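Local coordinates for protein BtGH115A (Bacteroides thetaiotaomicron, PDB 5BY3) that hydrolyses glycosidic bonds as a family GH115 4-O-methyl-alpha-glucuronidase with specificity for decorated arabinogalactans, at residues A[21-26]-A[142-147]; A[44-49]-A[119-124]; A[28-33]-A[68-73]. All coordinates share one frame; numbering follows the deposited sequence.

Interaction 1. Residues A[21-26]-A[142-147]; sequences VLQSGQ and KKETFR
Leu22 N donates to Phe146 O at 2.8 Å, the shortest polar bond between the two segments, and Phe146 N returns a nearly straight bond to Leu22 O at 3.1 Å. Leu22 and Phe146 are thus an antiparallel hydrogen-bonded pair, so the N and O of each residue are paired with those of the other. Further along, the backbone N of Ser24 donates a hydrogen bond to Glu144 O at 3.0 Å, bent to 151° at the hydrogen, and Ser24 CB rests beside the same oxygen; Ser24 OG stands 3.2 Å from Glu144 O. The pairs flanking Leu22 and Phe146, Val21 with Arg147 and Gln23 with Thr145, are non-hydrogen-bonded. On their face of the ribbon, Val21 CG2 runs alongside the aliphatic part of Arg147, 4.0 Å from CG, before the arginine chain bends off. Gln23 folds at chi2 (63°), which carries its amide forward, over the next residue: NE2 donates to Ser24 O at 2.8 Å, while OE1 lies 3.5 Å from the methyl Thr145 CG2. The carboxylate of Glu144 lies alongside that amide with the planes 45° apart, a loose polar neighbour. The other face, bearing Leu22 and Phe146, is buried; Leu22 packs on Leu51 and Leu55 of helix 38-55, and Phe146 on Leu127. From Gln23 to Gln26 the chain makes a type II turn, with Gly25 at a positive phi suited to glycine. The whole is a two-stranded antiparallel ribbon, greasy on one side and largely solvent-facing on the other, joining the start of the modelled chain to strand 145-148.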
ATOM      1  N   VAL A  21     -24.284  16.744  24.221  1.00 58.14           N
ATOM      2  CA  VAL A  21     -24.463  15.505  25.000  1.00 54.71           C
ATOM      3  C   VAL A  21     -25.468  14.627  24.240  1.00 51.55           C
ATOM      4  O   VAL A  21     -26.502  15.099  23.807  1.00 51.91           O
ATOM      5  CB  VAL A  21     -24.924  15.774  26.479  1.00 55.51           C
ATOM      6  CG1 VAL A  21     -25.098  14.472  27.250  1.00 62.89           C
ATOM      7  CG2 VAL A  21     -23.931  16.627  27.262  1.00 53.05           C
ATOM      8  N   LEU A  22     -25.118  13.368  24.027  1.00 47.89           N
ATOM      9  CA  LEU A  22     -26.030  12.375  23.465  1.00 44.98           C
ATOM     10  C   LEU A  22     -26.147  11.205  24.442  1.00 44.26           C
ATOM     11  O   LEU A  22     -25.165  10.502  24.664  1.00 46.78           O
ATOM     12  CB  LEU A  22     -25.484  11.847  22.152  1.00 41.88           C
ATOM     13  CG  LEU A  22     -25.659  12.589  20.829  1.00 45.63           C
ATOM     14  CD1 LEU A  22     -25.415  11.569  19.737  1.00 41.36           C
ATOM     15  CD2 LEU A  22     -27.021  13.238  20.649  1.00 39.57           C
ATOM     16  N   GLN A  23     -27.319  11.011  25.041  1.00 44.15           N
ATOM     17  CA  GLN A  23     -27.521   9.925  26.033  1.00 50.07           C
ATOM     18  C   GLN A  23     -27.853   8.639  25.260  1.00 43.87           C
ATOM     19  O   GLN A  23     -28.643   8.685  24.336  1.00 41.14           O
ATOM     20  CB  GLN A  23     -28.623  10.325  27.064  1.00 53.50           C
ATOM     21  CG  GLN A  23     -29.357   9.195  27.808  1.00 55.34           C
ATOM     22  CD  GLN A  23     -28.446   8.342  28.694  1.00 64.41           C
ATOM     23  OE1 GLN A  23     -27.688   8.869  29.536  1.00 72.77           O
ATOM     24  NE2 GLN A  23     -28.515   7.014  28.516  1.00 58.27           N
ATOM     25  N   SER A  24     -27.252   7.502  25.618  1.00 43.05           N
ATOM     26  CA  SER A  24     -27.588   6.234  24.913  1.00 46.87           C
ATOM     27  C   SER A  24     -29.046   5.811  25.120  1.00 44.66           C
ATOM     28  O   SER A  24     -29.672   6.224  26.071  1.00 45.95           O
ATOM     29  CB  SER A  24     -26.625   5.081  25.269  1.00 45.82           C
ATOM     30  OG  SER A  24     -26.969   4.415  26.464  1.00 52.93           O
ATOM     31  N   GLY A  25     -29.567   4.967  24.242  1.00 49.49           N
ATOM     32  CA  GLY A  25     -30.951   4.516  24.334  1.00 47.47           C
ATOM     33  C   GLY A  25     -31.944   5.510  23.752  1.00 50.81           C
ATOM     34  O   GLY A  25     -33.093   5.139  23.518  1.00 54.62           O
ATOM     35  N   GLN A  26     -31.497   6.748  23.501  1.00 45.45           N
ATOM     36  CA  GLN A  26     -32.357   7.863  23.072  1.00 50.03           C
ATOM     37  C   GLN A  26     -32.154   8.240  21.603  1.00 52.60           C
ATOM     38  O   GLN A  26     -31.011   8.208  21.133  1.00 55.33           O
ATOM     39  CB  GLN A  26     -32.087   9.113  23.924  1.00 50.50           C
ATOM     40  CG  GLN A  26     -33.025   9.256  25.101  1.00 52.33           C
ATOM     41  CD  GLN A  26     -32.586  10.294  26.102  1.00 53.72           C
ATOM     42  OE1 GLN A  26     -32.074  11.364  25.736  1.00 53.58           O
ATOM     43  NE2 GLN A  26     -32.806   9.994  27.390  1.00 51.32           N
ATOM     44  N   LYS A 142     -20.071  -0.388  22.847  1.00 48.58           N
ATOM     45  CA  LYS A 142     -21.231   0.428  23.136  1.00 51.82           C
ATOM     46  C   LYS A 142     -20.821   1.501  24.120  1.00 48.51           C
ATOM     47  O   LYS A 142     -19.894   1.309  24.898  1.00 47.73           O
ATOM     48  CB  LYS A 142     -22.372  -0.409  23.680  1.00 51.24           C
ATOM     49  CG  LYS A 142     -22.973  -1.352  22.646  1.00 56.61           C
ATOM     50  CD  LYS A 142     -23.290  -2.698  23.280  1.00 61.03           C
ATOM     51  CE  LYS A 142     -24.671  -2.718  23.902  1.00 56.76           C
ATOM     52  NZ  LYS A 142     -25.590  -3.220  22.850  1.00 61.74           N
ATOM     53  N   LYS A 143     -21.495   2.640  24.057  1.00 44.54           N
ATOM     54  CA  LYS A 143     -21.248   3.699  25.015  1.00 45.42           C
ATOM     55  C   LYS A 143     -22.485   4.096  25.755  1.00 42.36           C
ATOM     56  O   LYS A 143     -23.592   4.054  25.217  1.00 43.12           O
ATOM     57  CB  LYS A 143     -20.624   4.910  24.332  1.00 50.17           C
ATOM     58  CG  LYS A 143     -19.114   4.817  24.306  1.00 54.05           C
ATOM     59  CD  LYS A 143     -18.547   5.423  23.054  1.00 57.58           C
ATOM     60  CE  LYS A 143     -18.467   6.916  23.151  1.00 50.90           C
ATOM     61  NZ  LYS A 143     -17.054   7.103  22.785  1.00 54.54           N
ATOM     62  N   GLU A 144     -22.292   4.476  27.002  1.00 44.43           N
ATOM     63  CA  GLU A 144     -23.372   4.998  27.809  1.00 46.96           C
ATOM     64  C   GLU A 144     -23.767   6.411  27.439  1.00 46.33           C
ATOM     65  O   GLU A 144     -24.956   6.683  27.328  1.00 52.27           O
ATOM     66  CB  GLU A 144     -23.026   4.910  29.289  1.00 52.62           C
ATOM     67  CG  GLU A 144     -23.742   3.763  29.970  1.00 71.67           C
ATOM     68  CD  GLU A 144     -25.275   3.872  29.910  1.00 77.67           C
ATOM     69  OE1 GLU A 144     -25.828   4.958  30.236  1.00 69.42           O
ATOM     70  OE2 GLU A 144     -25.924   2.860  29.534  1.00 83.89           O
ATOM     71  N   THR A 145     -22.784   7.309  27.308  1.00 46.28           N
ATOM     72  CA  THR A 145     -22.995   8.675  26.789  1.00 46.49           C
ATOM     73  C   THR A 145     -21.843   9.069  25.865  1.00 47.80           C
ATOM     74  O   THR A 145     -20.722   8.553  25.969  1.00 49.79           O
ATOM     75  CB  THR A 145     -23.065   9.755  27.883  1.00 47.20           C
ATOM     76  OG1 THR A 145     -21.890   9.662  28.679  1.00 53.45           O
ATOM     77  CG2 THR A 145     -24.298   9.604  28.791  1.00 46.19           C
ATOM     78  N   PHE A 146     -22.157   9.974  24.945  1.00 46.89           N
ATOM     79  CA  PHE A 146     -21.185  10.651  24.127  1.00 47.78           C
ATOM     80  C   PHE A 146     -21.294  12.152  24.369  1.00 47.15           C
ATOM     81  O   PHE A 146     -22.354  12.730  24.140  1.00 41.93           O
ATOM     82  CB  PHE A 146     -21.400  10.334  22.657  1.00 45.43           C
ATOM     83  CG  PHE A 146     -20.473  11.077  21.753  1.00 50.79           C
ATOM     84  CD1 PHE A 146     -19.097  10.822  21.784  1.00 50.43           C
ATOM     85  CD2 PHE A 146     -20.963  12.047  20.880  1.00 47.82           C
ATOM     86  CE1 PHE A 146     -18.225  11.526  20.948  1.00 50.61           C
ATOM     87  CE2 PHE A 146     -20.101  12.743  20.057  1.00 48.02           C
ATOM     88  CZ  PHE A 146     -18.733  12.485  20.094  1.00 50.17           C
ATOM     89  N   ARG A 147     -20.172  12.757  24.778  1.00 53.72           N
ATOM     90  CA  ARG A 147     -20.100  14.128  25.306  1.00 56.64           C
ATOM     91  C   ARG A 147     -18.903  14.868  24.732  1.00 59.47           C
ATOM     92  O   ARG A 147     -17.758  14.535  25.045  1.00 62.90           O
ATOM     93  CB  ARG A 147     -19.949  14.063  26.821  1.00 58.96           C
ATOM     94  CG  ARG A 147     -20.129  15.381  27.541  1.00 70.10           C
ATOM     95  CD  ARG A 147     -18.951  15.639  28.466  1.00 79.98           C
ATOM     96  NE  ARG A 147     -18.718  14.555  29.441  1.00 84.12           N
ATOM     97  CZ  ARG A 147     -17.515  14.209  29.915  1.00 80.21           C
ATOM     98  NH1 ARG A 147     -16.422  14.840  29.489  1.00 68.97           N
ATOM     99  NH2 ARG A 147     -17.398  13.228  30.812  1.00 70.39           N
TER

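Interaction 2. Residues A[44-49]-A[119-124]; sequences LDLLSR and GILEIS
Ile120 opens the contact from residues 119-124 of helix 113-126 with two methyls turned to different leucines. Its CD1 meets Leu44 CG at 3.8 Å, the two side chains crossing at about a right angle, while CG2, anti to the backbone N (chi1 -62° for CG1), lies against CB and CD2 of Leu47. Leu121 follows on the flank, where CD2 touches both CB and CD1 of Leu46, each at 4.0 Å; helix 193-205 adjoins this pair, with Leu204 on Leu121 and Glu201 and Arg205 on Leu46. Ile123 offers CG2 to Leu47 CD1 at 3.8 Å and turns on to Leu106 and Val108 of the neighbouring sheet. Ser124 completes the row: Leu47 CD1 comes within 3.7 Å of Ser124 N and also touches CB, while the hydroxyl OG is hydrogen-bonded to Asp50. Leu47 thus extends across the interface, its CG anti to the backbone N (chi1 178°), and its branches settle among Ile120, Ile123 and Ser124. Putting an alanine here would probably open a gap between the helices and leave the CG2 methyls of Ile120 and Ile123 without their mate. The two segments run nearly parallel, at 12° with axes 9.1 Å apart, and every touching residue is buried. Cohesion between them therefore comes from close-fitted aliphatic branches, with the one polar end, Ser124 OG, buried and satisfied by Asp50.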
ATOM      1  N   LEU A  44     -24.442  10.042   6.050  1.00 48.62           N
ATOM      2  CA  LEU A  44     -25.470  10.120   7.041  1.00 53.23           C
ATOM      3  C   LEU A  44     -26.014   8.736   7.414  1.00 49.30           C
ATOM      4  O   LEU A  44     -26.060   8.414   8.591  1.00 44.07           O
ATOM      5  CB  LEU A  44     -26.572  11.062   6.589  1.00 55.28           C
ATOM      6  CG  LEU A  44     -26.293  12.491   7.050  1.00 57.21           C
ATOM      7  CD1 LEU A  44     -27.465  13.370   6.651  1.00 57.37           C
ATOM      8  CD2 LEU A  44     -26.086  12.555   8.545  1.00 57.14           C
ATOM      9  N   ASP A  45     -26.382   7.930   6.416  1.00 48.91           N
ATOM     10  CA  ASP A  45     -26.813   6.544   6.657  1.00 53.78           C
ATOM     11  C   ASP A  45     -25.776   5.764   7.483  1.00 51.09           C
ATOM     12  O   ASP A  45     -26.130   5.083   8.472  1.00 54.10           O
ATOM     13  CB  ASP A  45     -27.123   5.811   5.337  1.00 54.85           C
ATOM     14  CG  ASP A  45     -28.442   6.244   4.693  1.00 59.98           C
ATOM     15  OD1 ASP A  45     -29.177   7.101   5.241  1.00 63.90           O
ATOM     16  OD2 ASP A  45     -28.754   5.710   3.611  1.00 65.48           O
ATOM     17  N   LEU A  46     -24.505   5.906   7.095  1.00 46.97           N
ATOM     18  CA  LEU A  46     -23.404   5.240   7.765  1.00 45.81           C
ATOM     19  C   LEU A  46     -23.287   5.697   9.204  1.00 44.28           C
ATOM     20  O   LEU A  46     -23.042   4.883  10.060  1.00 47.87           O
ATOM     21  CB  LEU A  46     -22.080   5.499   7.060  1.00 48.53           C
ATOM     22  CG  LEU A  46     -21.569   4.443   6.098  1.00 52.54           C
ATOM     23  CD1 LEU A  46     -20.189   4.856   5.597  1.00 46.97           C
ATOM     24  CD2 LEU A  46     -21.553   3.053   6.739  1.00 49.52           C
ATOM     25  N   LEU A  47     -23.492   6.985   9.470  1.00 41.83           N
ATOM     26  CA  LEU A  47     -23.421   7.485  10.852  1.00 41.79           C
ATOM     27  C   LEU A  47     -24.564   6.947  11.707  1.00 42.07           C
ATOM     28  O   LEU A  47     -24.376   6.600  12.880  1.00 45.18           O
ATOM     29  CB  LEU A  47     -23.357   9.019  10.906  1.00 36.37           C
ATOM     30  CG  LEU A  47     -23.334   9.684  12.280  1.00 38.62           C
ATOM     31  CD1 LEU A  47     -22.041   9.488  13.042  1.00 38.65           C
ATOM     32  CD2 LEU A  47     -23.583  11.162  12.137  1.00 42.53           C
ATOM     33  N   SER A  48     -25.738   6.878  11.101  1.00 36.69           N
ATOM     34  CA  SER A  48     -26.942   6.460  11.780  1.00 39.93           C
ATOM     35  C   SER A  48     -26.762   5.039  12.189  1.00 41.38           C
ATOM     36  O   SER A  48     -27.070   4.673  13.328  1.00 46.21           O
ATOM     37  CB  SER A  48     -28.153   6.568  10.856  1.00 38.93           C
ATOM     38  OG  SER A  48     -28.200   7.868  10.367  1.00 46.08           O
ATOM     39  N   ARG A  49     -26.250   4.247  11.249  1.00 42.28           N
ATOM     40  CA  ARG A  49     -25.857   2.869  11.536  1.00 45.52           C
ATOM     41  C   ARG A  49     -24.940   2.777  12.783  1.00 43.61           C
ATOM     42  O   ARG A  49     -25.126   1.905  13.620  1.00 46.07           O
ATOM     43  CB  ARG A  49     -25.206   2.276  10.296  1.00 45.79           C
ATOM     44  CG  ARG A  49     -24.936   0.800  10.392  1.00 52.72           C
ATOM     45  CD  ARG A  49     -24.669   0.277   9.003  1.00 57.29           C
ATOM     46  NE  ARG A  49     -23.257   0.036   8.786  1.00 57.64           N
ATOM     47  CZ  ARG A  49     -22.715  -0.216   7.597  1.00 62.72           C
ATOM     48  NH1 ARG A  49     -23.453  -0.234   6.492  1.00 60.82           N
ATOM     49  NH2 ARG A  49     -21.415  -0.445   7.515  1.00 69.97           N
ATOM     50  N   GLY A 119     -16.650  15.103   7.378  1.00 47.31           N
ATOM     51  CA  GLY A 119     -17.082  15.666   8.690  1.00 46.22           C
ATOM     52  C   GLY A 119     -18.016  14.782   9.507  1.00 47.84           C
ATOM     53  O   GLY A 119     -17.801  14.573  10.700  1.00 44.59           O
ATOM     54  N   ILE A 120     -19.056  14.283   8.834  1.00 48.79           N
ATOM     55  CA  ILE A 120     -20.019  13.304   9.363  1.00 47.03           C
ATOM     56  C   ILE A 120     -19.355  12.011   9.849  1.00 49.71           C
ATOM     57  O   ILE A 120     -19.646  11.515  10.952  1.00 55.91           O
ATOM     58  CB  ILE A 120     -21.078  12.972   8.289  1.00 44.56           C
ATOM     59  CG1 ILE A 120     -21.852  14.253   7.925  1.00 44.66           C
ATOM     60  CG2 ILE A 120     -21.980  11.834   8.773  1.00 43.34           C
ATOM     61  CD1 ILE A 120     -22.833  14.133   6.776  1.00 51.32           C
ATOM     62  N   LEU A 121     -18.468  11.479   9.016  1.00 46.92           N
ATOM     63  CA  LEU A 121     -17.712  10.274   9.321  1.00 44.96           C
ATOM     64  C   LEU A 121     -16.633  10.480  10.367  1.00 43.31           C
ATOM     65  O   LEU A 121     -16.124   9.529  10.902  1.00 53.43           O
ATOM     66  CB  LEU A 121     -17.157   9.664   8.036  1.00 43.17           C
ATOM     67  CG  LEU A 121     -18.289   9.033   7.185  1.00 44.84           C
ATOM     68  CD1 LEU A 121     -17.798   8.538   5.847  1.00 42.52           C
ATOM     69  CD2 LEU A 121     -19.015   7.895   7.884  1.00 40.74           C
ATOM     70  N   GLU A 122     -16.318  11.725  10.690  1.00 45.75           N
ATOM     71  CA  GLU A 122     -15.393  12.033  11.777  1.00 43.35           C
ATOM     72  C   GLU A 122     -16.077  11.774  13.104  1.00 44.56           C
ATOM     73  O   GLU A 122     -15.431  11.383  14.098  1.00 47.47           O
ATOM     74  CB  GLU A 122     -14.960  13.503  11.694  1.00 43.52           C
ATOM     75  CG  GLU A 122     -13.974  13.995  12.739  1.00 49.25           C
ATOM     76  CD  GLU A 122     -12.732  13.121  12.904  1.00 55.59           C
ATOM     77  OE1 GLU A 122     -12.119  12.658  11.895  1.00 65.27           O
ATOM     78  OE2 GLU A 122     -12.351  12.929  14.078  1.00 59.18           O
ATOM     79  N   ILE A 123     -17.385  12.012  13.111  1.00 41.45           N
ATOM     80  CA  ILE A 123     -18.219  11.859  14.300  1.00 44.48           C
ATOM     81  C   ILE A 123     -18.292  10.381  14.568  1.00 43.15           C
ATOM     82  O   ILE A 123     -18.242   9.963  15.713  1.00 39.31           O
ATOM     83  CB  ILE A 123     -19.627  12.440  14.086  1.00 46.61           C
ATOM     84  CG1 ILE A 123     -19.501  13.943  13.788  1.00 44.77           C
ATOM     85  CG2 ILE A 123     -20.556  12.131  15.273  1.00 42.09           C
ATOM     86  CD1 ILE A 123     -20.837  14.623  13.605  1.00 53.03           C
ATOM     87  N   SER A 124     -18.328   9.603  13.483  1.00 46.43           N
ATOM     88  CA  SER A 124     -18.331   8.162  13.571  1.00 42.72           C
ATOM     89  C   SER A 124     -16.995   7.613  14.151  1.00 47.66           C
ATOM     90  O   SER A 124     -17.020   6.715  15.004  1.00 51.05           O
ATOM     91  CB  SER A 124     -18.748   7.598  12.232  1.00 41.31           C
ATOM     92  OG  SER A 124     -18.110   6.369  11.991  1.00 55.41           O
TER

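Interaction 3. Residues A[28-33]-A[68-73]; sequences VAIACS and IIVGTI
Ala31 is held to strand 68-72 through both of its backbone polar atoms: its N donates to Ile68 O at 2.9 Å, and its O accepts from Val70 N, also at 2.9 Å. Two residues earlier Ala29 O takes the longer bond from Ile68 N, at 3.3 Å but almost straight (175° at the hydrogen). Ile68 is thus donor and acceptor to the two residues flanking Ile30, the parallel-sheet ladder. Ile68 O has a second, weaker visitor in the CA-H of Ile30, at 3.3 Å from CA. The remaining edges are satisfied by other strands: Val28 and Ile30 share backbone bonds with His60 on one side, and Ile69 with Leu106 and Val108 on the other, so both strands lie inside the sheet. The side chains that meet across the strands are mainly aliphatic. Ile30 and Ile68 lie side by side, pointing the same way, with CD1 of each 4.1 Å apart; Val28 CG2 meets the same Ile68 CD1 obliquely. On the reverse face Ala31 CB sits against Ile69 CD1 at 3.9 Å. Beyond the ladder, Cys32 CB rests on Val70 CG2 at 3.8 Å, a methyl set between the backbone N and carbonyl carbon of its own residue. The face bearing Ile30 and Ile68 turns to helix 38-55, where Leu44 and Leu51 pack on Ile30. Farther along, Thr72 OG1 is bonded to Glu36 and Thr116. Direction and register are therefore fixed by main-chain bonds, whereas Val28, Ile30 and Cys32 bind the sheet to helix 38-55 by dispersion and the exclusion of water.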
ATOM      1  N   VAL A  28     -31.951  10.699  18.148  1.00 50.75           N
ATOM      2  CA  VAL A  28     -31.257  11.956  17.900  1.00 50.81           C
ATOM      3  C   VAL A  28     -31.684  12.534  16.563  1.00 47.34           C
ATOM      4  O   VAL A  28     -31.745  11.792  15.576  1.00 42.31           O
ATOM      5  CB  VAL A  28     -29.719  11.782  17.985  1.00 54.28           C
ATOM      6  CG1 VAL A  28     -29.227  10.639  17.101  1.00 49.35           C
ATOM      7  CG2 VAL A  28     -28.999  13.088  17.658  1.00 50.10           C
ATOM      8  N   ALA A  29     -31.989  13.838  16.550  1.00 44.38           N
ATOM      9  CA  ALA A  29     -32.444  14.533  15.321  1.00 46.13           C
ATOM     10  C   ALA A  29     -31.274  15.164  14.560  1.00 50.96           C
ATOM     11  O   ALA A  29     -30.407  15.868  15.139  1.00 40.68           O
ATOM     12  CB  ALA A  29     -33.500  15.598  15.630  1.00 48.11           C
ATOM     13  N   ILE A  30     -31.263  14.911  13.256  1.00 50.47           N
ATOM     14  CA  ILE A  30     -30.200  15.380  12.410  1.00 52.08           C
ATOM     15  C   ILE A  30     -30.749  16.269  11.288  1.00 48.77           C
ATOM     16  O   ILE A  30     -31.586  15.839  10.528  1.00 48.29           O
ATOM     17  CB  ILE A  30     -29.315  14.215  11.896  1.00 53.04           C
ATOM     18  CG1 ILE A  30     -28.897  13.273  13.075  1.00 53.33           C
ATOM     19  CG2 ILE A  30     -28.106  14.812  11.189  1.00 53.79           C
ATOM     20  CD1 ILE A  30     -27.879  12.168  12.781  1.00 46.83           C
ATOM     21  N   ALA A  31     -30.263  17.512  11.222  1.00 49.01           N
ATOM     22  CA  ALA A  31     -30.686  18.522  10.252  1.00 52.70           C
ATOM     23  C   ALA A  31     -29.779  18.517   9.014  1.00 59.47           C
ATOM     24  O   ALA A  31     -28.567  18.726   9.125  1.00 63.88           O
ATOM     25  CB  ALA A  31     -30.664  19.883  10.918  1.00 46.73           C
ATOM     26  N   CYS A  32     -30.364  18.271   7.842  1.00 64.07           N
ATOM     27  CA  CYS A  32     -29.611  18.187   6.586  1.00 62.85           C
ATOM     28  C   CYS A  32     -30.554  18.483   5.451  1.00 66.03           C
ATOM     29  O   CYS A  32     -31.565  17.790   5.298  1.00 64.03           O
ATOM     30  CB  CYS A  32     -29.031  16.784   6.373  1.00 63.70           C
ATOM     31  SG  CYS A  32     -28.234  16.521   4.759  1.00 67.88           S
ATOM     32  N   SER A  33     -30.205  19.494   4.657  1.00 65.69           N
ATOM     33  CA  SER A  33     -31.001  19.911   3.515  1.00 74.21           C
ATOM     34  C   SER A  33     -31.040  18.789   2.486  1.00 76.23           C
ATOM     35  O   SER A  33     -30.057  18.050   2.329  1.00 73.95           O
ATOM     36  CB  SER A  33     -30.432  21.198   2.914  1.00 78.56           C
ATOM     37  OG  SER A  33     -30.798  21.342   1.554  1.00 89.25           O
ATOM     38  N   ILE A  68     -27.801  17.712  15.891  1.00 44.85           N
ATOM     39  CA  ILE A  68     -26.645  17.654  15.000  1.00 49.36           C
ATOM     40  C   ILE A  68     -27.099  18.303  13.703  1.00 53.54           C
ATOM     41  O   ILE A  68     -28.020  17.799  13.060  1.00 56.09           O
ATOM     42  CB  ILE A  68     -26.166  16.207  14.659  1.00 49.53           C
ATOM     43  CG1 ILE A  68     -25.733  15.419  15.903  1.00 52.36           C
ATOM     44  CG2 ILE A  68     -25.048  16.231  13.615  1.00 43.82           C
ATOM     45  CD1 ILE A  68     -25.505  13.935  15.656  1.00 47.25           C
ATOM     46  N   ILE A  69     -26.435  19.397  13.321  1.00 55.70           N
ATOM     47  CA  ILE A  69     -26.710  20.117  12.073  1.00 57.14           C
ATOM     48  C   ILE A  69     -25.561  19.835  11.087  1.00 59.83           C
ATOM     49  O   ILE A  69     -24.380  19.919  11.473  1.00 65.05           O
ATOM     50  CB  ILE A  69     -26.789  21.659  12.298  1.00 61.12           C
ATOM     51  CG1 ILE A  69     -27.496  22.066  13.625  1.00 67.57           C
ATOM     52  CG2 ILE A  69     -27.334  22.357  11.057  1.00 60.33           C
ATOM     53  CD1 ILE A  69     -29.024  22.106  13.629  1.00 72.27           C
ATOM     54  N   VAL A  70     -25.886  19.519   9.827  1.00 54.55           N
ATOM     55  CA  VAL A  70     -24.850  19.259   8.822  1.00 52.47           C
ATOM     56  C   VAL A  70     -25.110  19.963   7.496  1.00 54.58           C
ATOM     57  O   VAL A  70     -26.241  19.965   6.996  1.00 49.58           O
ATOM     58  CB  VAL A  70     -24.574  17.742   8.582  1.00 50.96           C
ATOM     59  CG1 VAL A  70     -24.704  16.922   9.861  1.00 54.13           C
ATOM     60  CG2 VAL A  70     -25.477  17.157   7.517  1.00 53.30           C
ATOM     61  N   GLY A  71     -24.052  20.533   6.917  1.00 52.60           N
ATOM     62  CA  GLY A  71     -24.150  21.068   5.564  1.00 54.65           C
ATOM     63  C   GLY A  71     -22.885  21.616   4.936  1.00 58.65           C
ATOM     64  O   GLY A  71     -21.877  21.908   5.610  1.00 55.49           O
ATOM     65  N   THR A  72     -22.971  21.769   3.623  1.00 59.37           N
ATOM     66  CA  THR A  72     -21.939  22.397   2.802  1.00 61.32           C
ATOM     67  C   THR A  72     -22.144  23.928   2.742  1.00 63.31           C
ATOM     68  O   THR A  72     -23.267  24.403   2.496  1.00 61.25           O
ATOM     69  CB  THR A  72     -21.987  21.815   1.371  1.00 58.65           C
ATOM     70  OG1 THR A  72     -22.138  20.391   1.445  1.00 56.33           O
ATOM     71  CG2 THR A  72     -20.732  22.165   0.546  1.00 56.96           C
ATOM     72  N   ILE A  73     -21.058  24.661   3.018  1.00 65.78           N
ATOM     73  CA  ILE A  73     -20.836  26.069   2.616  1.00 73.62           C
ATOM     74  C   ILE A  73     -21.694  26.504   1.422  1.00 75.86           C
ATOM     75  O   ILE A  73     -21.679  25.854   0.364  1.00 74.19           O
ATOM     76  CB  ILE A  73     -19.311  26.337   2.372  1.00 72.55           C
ATOM     77  CG1 ILE A  73     -18.691  27.075   3.560  1.00 72.68           C
ATOM     78  CG2 ILE A  73     -19.026  27.187   1.141  1.00 82.05           C
ATOM     79  CD1 ILE A  73     -18.641  26.261   4.830  1.00 75.77           C
TER

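All three contacts belong to the N-terminal alpha/beta region, on one side of the chain's centre. Interactions 2 and 3 lie closest, with centres 11 Å apart: Leu44 CD1 meets Cys32 SG at 3.8 Å and Ile120 CD1 meets Val70 CG2 at 4.1 Å, so the helix pair rests on the parallel strands. Interaction 1 joins the sheet where Leu22 CD2 packs on Val28 CG2 at 3.6 Å, whereas its nearest atoms stay about 5 Å from interaction 2. Along the chain, 21-26 with 142-147 closes a loop enclosing both others. The nickel site at Leu404 and Asp436 includes no residue of these contacts.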